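Local atomic coordinates of ATP phosphoribosyltransferase regulatory subunit (Lactococcus lactis, PDB entry 1Z7M), a protein that is required for the first step of histidine biosynthesis and may allow feedback regulation of ATP phosphoribosyltransferase by histidine. Residues T175-G180 against F290-S295; L202-D207 against G277-M282; I126-K131 against T138-I143. All blocks are in the same frame, centred on the assembly; numbering follows the deposited sequence.

Interaction 1 (T175-G180 against F290-S295). With PO4 (phosphate ion), chain J.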
loop_
_atom_site.group_PDB
_atom_site.type_symbol
_atom_site.label_atom_id
_atom_site.label_comp_id
_atom_site.label_asym_id
_atom_site.label_seq_id
_atom_site.Cartn_x
_atom_site.Cartn_y
_atom_site.Cartn_z
ATOM N N THR B 175 41.819 12.461 -7.261
ATOM C CA THR B 175 40.711 11.965 -8.080
ATOM C C THR B 175 41.035 11.779 -9.555
ATOM O O THR B 175 41.600 12.662 -10.202
ATOM C CB THR B 175 39.473 12.908 -8.042
ATOM O OG1 THR B 175 39.784 14.154 -8.685
ATOM C CG2 THR B 175 39.034 13.168 -6.614
ATOM N N VAL B 176 40.640 10.635 -10.095
ATOM C CA VAL B 176 40.855 10.359 -11.501
ATOM C C VAL B 176 39.539 10.398 -12.272
ATOM O O VAL B 176 38.486 9.986 -11.779
ATOM C CB VAL B 176 41.520 8.988 -11.708
ATOM C CG1 VAL B 176 42.756 8.898 -10.840
ATOM C CG2 VAL B 176 40.549 7.871 -11.389
ATOM N N PHE B 177 39.620 10.910 -13.490
ATOM C CA PHE B 177 38.470 11.020 -14.363
ATOM C C PHE B 177 38.695 10.044 -15.529
ATOM O O PHE B 177 39.786 10.009 -16.101
ATOM C CB PHE B 177 38.380 12.451 -14.858
ATOM C CG PHE B 177 37.128 12.749 -15.570
ATOM C CD1 PHE B 177 36.020 13.205 -14.879
ATOM C CD2 PHE B 177 37.048 12.582 -16.944
ATOM C CE1 PHE B 177 34.838 13.498 -15.548
ATOM C CE2 PHE B 177 35.876 12.868 -17.631
ATOM C CZ PHE B 177 34.766 13.330 -16.931
ATOM N N GLU B 178 37.679 9.248 -15.866
ATOM C CA GLU B 178 37.782 8.250 -16.945
ATOM C C GLU B 178 36.719 8.389 -18.020
ATOM O O GLU B 178 35.534 8.467 -17.712
ATOM C CB GLU B 178 37.665 6.830 -16.390
ATOM C CG GLU B 178 38.803 6.374 -15.496
ATOM C CD GLU B 178 38.502 5.041 -14.813
ATOM O OE1 GLU B 178 39.377 4.536 -14.074
ATOM O OE2 GLU B 178 37.388 4.498 -15.005
ATOM N N ILE B 179 37.135 8.397 -19.281
ATOM C CA ILE B 179 36.177 8.488 -20.371
ATOM C C ILE B 179 36.200 7.229 -21.221
ATOM O O ILE B 179 37.200 6.513 -21.276
ATOM C CB ILE B 179 36.451 9.686 -21.265
ATOM C CG1 ILE B 179 37.875 9.620 -21.809
ATOM C CG2 ILE B 179 36.236 10.951 -20.488
ATOM C CD1 ILE B 179 38.197 10.748 -22.763
ATOM N N GLY B 180 35.086 6.965 -21.885
ATOM C CA GLY B 180 35.001 5.779 -22.710
ATOM C C GLY B 180 33.999 5.919 -23.837
ATOM O O GLY B 180 33.417 6.990 -24.033
ATOM N N PHE B 290 31.352 8.513 -18.913
ATOM C CA PHE B 290 32.497 8.815 -18.060
ATOM C C PHE B 290 32.272 8.640 -16.570
ATOM O O PHE B 290 31.177 8.857 -16.079
ATOM C CB PHE B 290 32.931 10.247 -18.335
ATOM C CG PHE B 290 31.788 11.211 -18.383
ATOM C CD1 PHE B 290 31.400 11.907 -17.252
ATOM C CD2 PHE B 290 31.066 11.395 -19.556
ATOM C CE1 PHE B 290 30.310 12.774 -17.287
ATOM C CE2 PHE B 290 29.976 12.257 -19.599
ATOM C CZ PHE B 290 29.600 12.946 -18.461
ATOM N N LYS B 291 33.322 8.250 -15.855
ATOM C CA LYS B 291 33.251 8.062 -14.409
ATOM C C LYS B 291 34.342 8.891 -13.748
ATOM O O LYS B 291 35.219 9.414 -14.423
ATOM C CB LYS B 291 33.353 6.576 -14.057
ATOM C CG LYS B 291 32.252 5.718 -14.659
ATOM C CD LYS B 291 32.268 4.313 -14.079
ATOM C CE LYS B 291 31.167 3.456 -14.681
ATOM N NZ LYS B 291 31.169 2.076 -14.122
ATOM N N ALA B 292 34.290 8.998 -12.427
ATOM C CA ALA B 292 35.283 9.752 -11.680
ATOM C C ALA B 292 35.383 9.128 -10.307
ATOM O O ALA B 292 34.368 8.920 -9.652
ATOM C CB ALA B 292 34.861 11.204 -11.563
ATOM N N TYR B 293 36.604 8.827 -9.874
ATOM C CA TYR B 293 36.811 8.208 -8.570
ATOM C C TYR B 293 37.710 9.028 -7.654
ATOM O O TYR B 293 38.450 9.894 -8.110
ATOM C CB TYR B 293 37.420 6.814 -8.728
ATOM C CG TYR B 293 36.505 5.805 -9.376
ATOM C CD1 TYR B 293 36.212 5.870 -10.736
ATOM C CD2 TYR B 293 35.918 4.790 -8.623
ATOM C CE1 TYR B 293 35.350 4.951 -11.334
ATOM C CE2 TYR B 293 35.055 3.862 -9.207
ATOM C CZ TYR B 293 34.771 3.949 -10.560
ATOM O OH TYR B 293 33.884 3.062 -11.137
ATOM N N SER B 294 37.620 8.751 -6.355
ATOM C CA SER B 294 38.439 9.415 -5.343
ATOM C C SER B 294 39.168 8.313 -4.618
ATOM O O SER B 294 38.568 7.289 -4.293
ATOM C CB SER B 294 37.584 10.177 -4.322
ATOM O OG SER B 294 38.287 10.340 -3.089
ATOM N N SER B 295 40.452 8.509 -4.360
ATOM C CA SER B 295 41.212 7.487 -3.658
ATOM C C SER B 295 40.587 7.240 -2.299
ATOM O O SER B 295 40.908 6.261 -1.641
ATOM C CB SER B 295 42.664 7.929 -3.480
ATOM O OG SER B 295 42.738 9.236 -2.926
HETATM P P PO4 J . 34.693 1.193 -14.016
HETATM O O1 PO4 J . 35.417 2.203 -14.447
HETATM O O2 PO4 J . 33.621 1.219 -13.143
HETATM O O3 PO4 J . 33.717 0.872 -15.539
HETATM O O4 PO4 J . 35.339 -0.192 -14.095
#
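With chi1 at -170°, the F177 ring swings to the side opposite the backbone N, while F290 sets CG between its backbone N and carbonyl carbon (46°), and the two rings meet on the sheet face shared with A292. Their planes are nearly parallel but slid apart with little overlap, F177 CZ lying 3.7 Å from F290 CD1. The K291 carbonyl O lies over one face of the F177 ring, and A292 CB packs on F177 CD1 at 4.0 Å. Backbone bonds join V176 with Y293 and E178 with K291 across the antiparallel strands, the E178 N to K291 O bond (2.9 Å) almost straight. Replacing F177 by an alanine is likely to open a gap beside F290 and A292 and strip cover from L160 and L164 of helix 152-169. On the face of E178, K291 and Y293, a phosphate, probably from the crystallisation liquor, takes bonds at O2 from K291 NZ (2.8 Å) and Y293 OH (2.7 Å). Residues of another protein's chain also bond this ion, and a basic side chain there salt-bridges E178 OE2. One face of the strand pair is thus apolar; the other, polar, holds this phosphate at the junction with another protein.

Interaction 2 (L202-D207 against G277-M282)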
loop_
_atom_site.group_PDB
_atom_site.type_symbol
_atom_site.label_atom_id
_atom_site.label_comp_id
_atom_site.label_asym_id
_atom_site.label_seq_id
_atom_site.Cartn_x
_atom_site.Cartn_y
_atom_site.Cartn_z
ATOM N N LEU B 202 32.933 -10.376 -18.346
ATOM C CA LEU B 202 34.381 -10.476 -18.270
ATOM C C LEU B 202 35.028 -9.127 -18.009
ATOM O O LEU B 202 35.969 -9.024 -17.223
ATOM C CB LEU B 202 34.941 -11.089 -19.555
ATOM C CG LEU B 202 34.785 -12.609 -19.708
ATOM C CD1 LEU B 202 35.364 -13.054 -21.028
ATOM C CD2 LEU B 202 35.497 -13.315 -18.579
ATOM N N LEU B 203 34.520 -8.092 -18.664
ATOM C CA LEU B 203 35.047 -6.741 -18.501
ATOM C C LEU B 203 34.670 -6.114 -17.167
ATOM O O LEU B 203 35.439 -5.337 -16.587
ATOM C CB LEU B 203 34.538 -5.858 -19.627
ATOM C CG LEU B 203 35.235 -5.976 -20.982
ATOM C CD1 LEU B 203 34.373 -5.320 -22.028
ATOM C CD2 LEU B 203 36.599 -5.307 -20.937
ATOM N N LEU B 204 33.473 -6.446 -16.698
ATOM C CA LEU B 204 32.957 -5.942 -15.443
ATOM C C LEU B 204 33.759 -6.374 -14.259
ATOM O O LEU B 204 33.986 -5.599 -13.331
ATOM C CB LEU B 204 31.554 -6.439 -15.227
ATOM C CG LEU B 204 30.497 -5.616 -15.922
ATOM C CD1 LEU B 204 29.165 -6.326 -15.809
ATOM C CD2 LEU B 204 30.452 -4.252 -15.286
ATOM N N LYS B 205 34.149 -7.636 -14.285
ATOM C CA LYS B 205 34.904 -8.215 -13.205
ATOM C C LYS B 205 36.375 -8.245 -13.555
ATOM O O LYS B 205 37.184 -8.712 -12.762
ATOM C CB LYS B 205 34.392 -9.624 -12.966
ATOM C CG LYS B 205 32.873 -9.726 -12.931
ATOM C CD LYS B 205 32.282 -9.143 -11.655
ATOM C CE LYS B 205 32.922 -9.757 -10.425
ATOM N NZ LYS B 205 32.924 -11.259 -10.448
ATOM N N LYS B 206 36.721 -7.715 -14.724
ATOM C CA LYS B 206 38.101 -7.742 -15.150
ATOM C C LYS B 206 38.598 -9.129 -14.867
ATOM O O LYS B 206 39.654 -9.374 -14.270
ATOM C CB LYS B 206 38.934 -6.677 -14.452
ATOM C CG LYS B 206 38.554 -5.266 -14.869
ATOM C CD LYS B 206 39.629 -4.266 -14.499
ATOM C CE LYS B 206 39.239 -2.865 -14.920
ATOM N NZ LYS B 206 38.788 -2.824 -16.334
ATOM N N ASP B 207 37.750 -10.026 -15.304
ATOM C CA ASP B 207 37.944 -11.433 -15.156
ATOM C C ASP B 207 39.119 -11.901 -16.102
ATOM O O ASP B 207 38.869 -12.636 -17.057
ATOM C CB ASP B 207 36.641 -12.185 -15.436
ATOM C CG ASP B 207 36.723 -13.652 -15.062
ATOM O OD1 ASP B 207 37.853 -14.174 -14.951
ATOM O OD2 ASP B 207 35.659 -14.279 -14.880
ATOM N N GLY B 277 38.055 -0.360 -21.634
ATOM C CA GLY B 277 37.469 -1.547 -21.045
ATOM C C GLY B 277 36.248 -1.209 -20.222
ATOM O O GLY B 277 35.751 -2.034 -19.465
ATOM N N MET B 278 35.764 0.015 -20.373
ATOM C CA MET B 278 34.599 0.487 -19.649
ATOM C C MET B 278 33.326 -0.126 -20.209
ATOM O O MET B 278 33.097 -0.073 -21.413
ATOM C CB MET B 278 34.533 2.004 -19.764
ATOM C CG MET B 278 33.379 2.638 -19.046
ATOM S SD MET B 278 33.392 4.429 -19.205
ATOM C CE MET B 278 34.600 4.850 -17.941
ATOM N N VAL B 279 32.501 -0.713 -19.342
ATOM C CA VAL B 279 31.230 -1.321 -19.767
ATOM C C VAL B 279 30.101 -0.305 -19.555
ATOM O O VAL B 279 29.871 0.154 -18.438
ATOM C CB VAL B 279 30.896 -2.577 -18.941
ATOM C CG1 VAL B 279 29.592 -3.124 -19.385
ATOM C CG2 VAL B 279 31.963 -3.618 -19.088
ATOM N N PRO B 280 29.372 0.045 -20.621
ATOM C CA PRO B 280 28.267 1.012 -20.551
ATOM C C PRO B 280 27.325 0.690 -19.399
ATOM O O PRO B 280 26.822 -0.428 -19.311
ATOM C CB PRO B 280 27.564 0.845 -21.889
ATOM C CG PRO B 280 28.578 0.250 -22.765
ATOM C CD PRO B 280 29.362 -0.674 -21.897
ATOM N N LYS B 281 27.059 1.664 -18.537
ATOM C CA LYS B 281 26.186 1.412 -17.397
ATOM C C LYS B 281 24.837 0.896 -17.862
ATOM O O LYS B 281 24.508 -0.276 -17.670
ATOM C CB LYS B 281 26.013 2.685 -16.543
ATOM C CG LYS B 281 25.327 2.448 -15.184
ATOM C CD LYS B 281 25.570 3.592 -14.202
ATOM C CE LYS B 281 24.672 3.477 -12.963
ATOM N NZ LYS B 281 24.814 2.193 -12.199
ATOM N N MET B 282 24.057 1.768 -18.482
ATOM C CA MET B 282 22.744 1.364 -18.956
ATOM C C MET B 282 22.871 0.920 -20.396
ATOM O O MET B 282 23.842 1.250 -21.066
ATOM C CB MET B 282 21.730 2.493 -18.752
ATOM C CG MET B 282 21.103 2.521 -17.368
ATOM S SD MET B 282 20.211 1.004 -16.976
ATOM C CE MET B 282 21.568 -0.152 -16.804
#
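Apolar packing carries the meeting of L203 and L204 with V279. One methyl of V279 does most of the touching: CG2 comes within 3.5 Å of L203 CB and 4.0 Å of L204 CG. Because CG2 lies anti to the carbonyl carbon of V279, it reaches into the angle between the two leucines. The V279 side chain meets that of L204 at about a right angle. A second kind of contact is methyl against backbone: L203 CD2 rests on G277, 3.7 Å from its carbonyl O and 3.9 Å from its CA. Polar groups stay at the margin. K206 NZ, 4.4 Å from G277 O, makes its weak hydrogen bond with F232 O instead, and K206 also forms a cation-pi contact with an aromatic side chain of another protein's chain. K206 has positive phi and fits the C-prime place of a Schellman motif ending the helix, though the position of D207 N is less sure. The contact sets the C-terminal end of helix 196-204 on the loop between strands 272-274 and 288-294; F185 of helix 182-191 touches L203 and P280, and M289 of strand 288-294 meets M278.

Interaction 3 (I126-K131 against T138-I143)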
loop_
_atom_site.group_PDB
_atom_site.type_symbol
_atom_site.label_atom_id
_atom_site.label_comp_id
_atom_site.label_asym_id
_atom_site.label_seq_id
_atom_site.Cartn_x
_atom_site.Cartn_y
_atom_site.Cartn_z
ATOM N N ILE B 126 17.342 10.335 -4.245
ATOM C CA ILE B 126 16.600 9.216 -4.814
ATOM C C ILE B 126 16.573 8.171 -3.714
ATOM O O ILE B 126 17.403 8.212 -2.813
ATOM C CB ILE B 126 17.306 8.605 -6.047
ATOM C CG1 ILE B 126 18.728 8.194 -5.691
ATOM C CG2 ILE B 126 17.302 9.583 -7.182
ATOM C CD1 ILE B 126 19.358 7.342 -6.757
ATOM N N PHE B 127 15.628 7.242 -3.792
ATOM C CA PHE B 127 15.493 6.211 -2.773
ATOM C C PHE B 127 15.521 4.806 -3.338
ATOM O O PHE B 127 14.606 4.409 -4.062
ATOM C CB PHE B 127 14.186 6.412 -2.015
ATOM C CG PHE B 127 13.954 7.827 -1.577
ATOM C CD1 PHE B 127 13.368 8.748 -2.437
ATOM C CD2 PHE B 127 14.363 8.256 -0.313
ATOM C CE1 PHE B 127 13.198 10.075 -2.044
ATOM C CE2 PHE B 127 14.198 9.579 0.084
ATOM C CZ PHE B 127 13.616 10.486 -0.784
ATOM N N ARG B 128 16.566 4.058 -2.998
ATOM C CA ARG B 128 16.725 2.674 -3.454
ATOM C C ARG B 128 16.855 1.829 -2.195
ATOM O O ARG B 128 17.285 2.333 -1.164
ATOM C CB ARG B 128 17.998 2.527 -4.300
ATOM C CG ARG B 128 18.104 3.488 -5.490
ATOM C CD ARG B 128 19.564 3.675 -5.972
ATOM N NE ARG B 128 19.852 3.038 -7.263
ATOM C CZ ARG B 128 19.325 3.393 -8.441
ATOM N NH1 ARG B 128 18.460 4.397 -8.537
ATOM N NH2 ARG B 128 19.666 2.729 -9.538
ATOM N N LYS B 129 16.482 0.555 -2.266
ATOM C CA LYS B 129 16.589 -0.330 -1.102
ATOM C C LYS B 129 17.912 -1.063 -1.078
ATOM O O LYS B 129 18.417 -1.484 -2.120
ATOM C CB LYS B 129 15.484 -1.374 -1.110
ATOM C CG LYS B 129 14.143 -0.854 -0.750
ATOM C CD LYS B 129 13.164 -1.965 -0.833
ATOM C CE LYS B 129 11.814 -1.510 -0.377
ATOM N NZ LYS B 129 10.809 -2.595 -0.572
ATOM N N GLU B 130 18.468 -1.235 0.113
ATOM C CA GLU B 130 19.733 -1.945 0.255
ATOM C C GLU B 130 19.601 -2.945 1.402
ATOM O O GLU B 130 18.683 -2.836 2.196
ATOM C CB GLU B 130 20.866 -0.946 0.513
ATOM C CG GLU B 130 21.201 -0.077 -0.697
ATOM C CD GLU B 130 21.748 -0.873 -1.890
ATOM O OE1 GLU B 130 21.560 -0.418 -3.044
ATOM O OE2 GLU B 130 22.372 -1.943 -1.682
ATOM N N LYS B 131 20.487 -3.931 1.492
ATOM C CA LYS B 131 20.380 -4.906 2.573
ATOM C C LYS B 131 20.781 -4.331 3.923
ATOM O O LYS B 131 21.652 -3.469 4.004
ATOM C CB LYS B 131 21.209 -6.142 2.245
ATOM C CG LYS B 131 20.680 -6.863 1.031
ATOM C CD LYS B 131 21.276 -8.243 0.848
ATOM C CE LYS B 131 20.468 -9.013 -0.199
ATOM N NZ LYS B 131 20.987 -10.391 -0.486
ATOM N N THR B 138 20.239 4.012 1.840
ATOM C CA THR B 138 19.046 3.793 1.032
ATOM C C THR B 138 18.616 5.195 0.559
ATOM O O THR B 138 17.959 5.353 -0.473
ATOM C CB THR B 138 17.937 3.062 1.860
ATOM O OG1 THR B 138 16.837 3.946 2.101
ATOM C CG2 THR B 138 18.516 2.550 3.191
ATOM N N GLU B 139 19.033 6.208 1.320
ATOM C CA GLU B 139 18.762 7.607 0.991
ATOM C C GLU B 139 20.033 8.150 0.312
ATOM O O GLU B 139 21.093 8.277 0.931
ATOM C CB GLU B 139 18.441 8.393 2.257
ATOM C CG GLU B 139 17.089 9.069 2.243
ATOM C CD GLU B 139 16.599 9.380 3.648
ATOM O OE1 GLU B 139 16.343 8.417 4.407
ATOM O OE2 GLU B 139 16.475 10.578 3.994
ATOM N N ASN B 140 19.908 8.457 -0.973
ATOM C CA ASN B 140 21.014 8.913 -1.793
ATOM C C ASN B 140 20.822 10.289 -2.353
ATOM O O ASN B 140 19.947 10.503 -3.193
ATOM C CB ASN B 140 21.191 7.957 -2.956
ATOM C CG ASN B 140 21.416 6.548 -2.507
ATOM O OD1 ASN B 140 20.843 5.617 -3.054
ATOM N ND2 ASN B 140 22.263 6.377 -1.509
ATOM N N TYR B 141 21.678 11.206 -1.913
ATOM C CA TYR B 141 21.647 12.594 -2.350
ATOM C C TYR B 141 22.522 12.747 -3.583
ATOM O O TYR B 141 23.699 12.397 -3.571
ATOM C CB TYR B 141 22.194 13.496 -1.255
ATOM C CG TYR B 141 21.703 14.918 -1.354
ATOM C CD1 TYR B 141 20.600 15.339 -0.624
ATOM C CD2 TYR B 141 22.346 15.852 -2.175
ATOM C CE1 TYR B 141 20.152 16.654 -0.696
ATOM C CE2 TYR B 141 21.894 17.175 -2.258
ATOM C CZ TYR B 141 20.800 17.563 -1.516
ATOM O OH TYR B 141 20.335 18.848 -1.587
ATOM N N GLN B 142 21.956 13.274 -4.649
ATOM C CA GLN B 142 22.740 13.450 -5.835
ATOM C C GLN B 142 22.593 14.878 -6.306
ATOM O O GLN B 142 21.661 15.581 -5.891
ATOM C CB GLN B 142 22.246 12.524 -6.926
ATOM C CG GLN B 142 21.942 11.148 -6.452
ATOM C CD GLN B 142 21.455 10.254 -7.570
ATOM O OE1 GLN B 142 20.606 10.640 -8.364
ATOM N NE2 GLN B 142 21.997 9.048 -7.638
ATOM N N ILE B 143 23.543 15.301 -7.145
ATOM C CA ILE B 143 23.542 16.624 -7.781
ATOM C C ILE B 143 23.957 16.351 -9.227
ATOM O O ILE B 143 24.970 15.712 -9.473
ATOM C CB ILE B 143 24.550 17.619 -7.156
ATOM C CG1 ILE B 143 24.273 17.809 -5.673
ATOM C CG2 ILE B 143 24.388 18.957 -7.812
ATOM C CD1 ILE B 143 25.179 18.811 -5.004
#
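I126 and N140 form an antiparallel hydrogen-bonded pair, F127 and E139 the adjacent non-hydrogen-bonded pair, and R128 N carries the ladder one bond further, to T138 O at 3.2 Å, with I126 N to N140 O the shortest of the bonds at 2.8 Å.

On the face holding I126 and N140, the isoleucine is the centre of the packing. Its CG1 takes the place between the backbone N and the carbonyl carbon (chi1 55°), which lays it 3.7 Å from N140 CB, with CD1 carried on toward Q142. The I126 and Q142 side chains cross at about a right angle, with I126 CD1 3.7 Å from Q142 CD. F101 touches both. The R128 chain crosses N140 at about a right angle, its CD 3.7 Å from N140 OD1 and its guanidinium plane turned 52° from the amide. It is thus the aliphatic part of the arginine that touches N140, while R128 makes a cation-pi contact with Y99.

On the other face, F127 and E139 run side by side, E139 CG lying 3.6 Å from F127 CE2. Beyond this apolar stem the E139 carboxylate is well engaged: OE2 forms a salt bridge with K125 and a hydrogen bond with S62 of the second subunit.

Just before strand 139-148, T138 OG1 bonds to the E27 carbonyl O, tying this point to the N-terminal part of the chain.

This is an antiparallel beta hairpin whose strands 118-127 and 139-148 adjoin in the main sheet. Its F-R-x-E sequence, entering the turn at R128, is consistent with motif 2 of class II aminoacyl-tRNA synthetases, the family to which this regulatory subunit belongs; in the synthetases the corresponding arginine contacts ATP.

Overall arrangement
Interaction 3 comes first along the chain and closes before interaction 1 opens; interaction 2 is nested inside the loop that interaction 1 closes. Interactions 1 and 3 join neighbouring strands of the same mixed sheet, their centres about 21 Å apart, with strands 302-306 and 320-326 lying between the two pairs. Interaction 2 stands about 15 Å from interaction 1 between centres and touches it through M278, which packs on E178. It is about 23 Å from interaction 3, centre to centre. The synthetase-like sheet thus carries the hairpin at the second subunit, interaction 2 sets the helices between strands 175-181 and 272-274 against a loop beside it, and interactions 1 and 2 both reach another protein's chain.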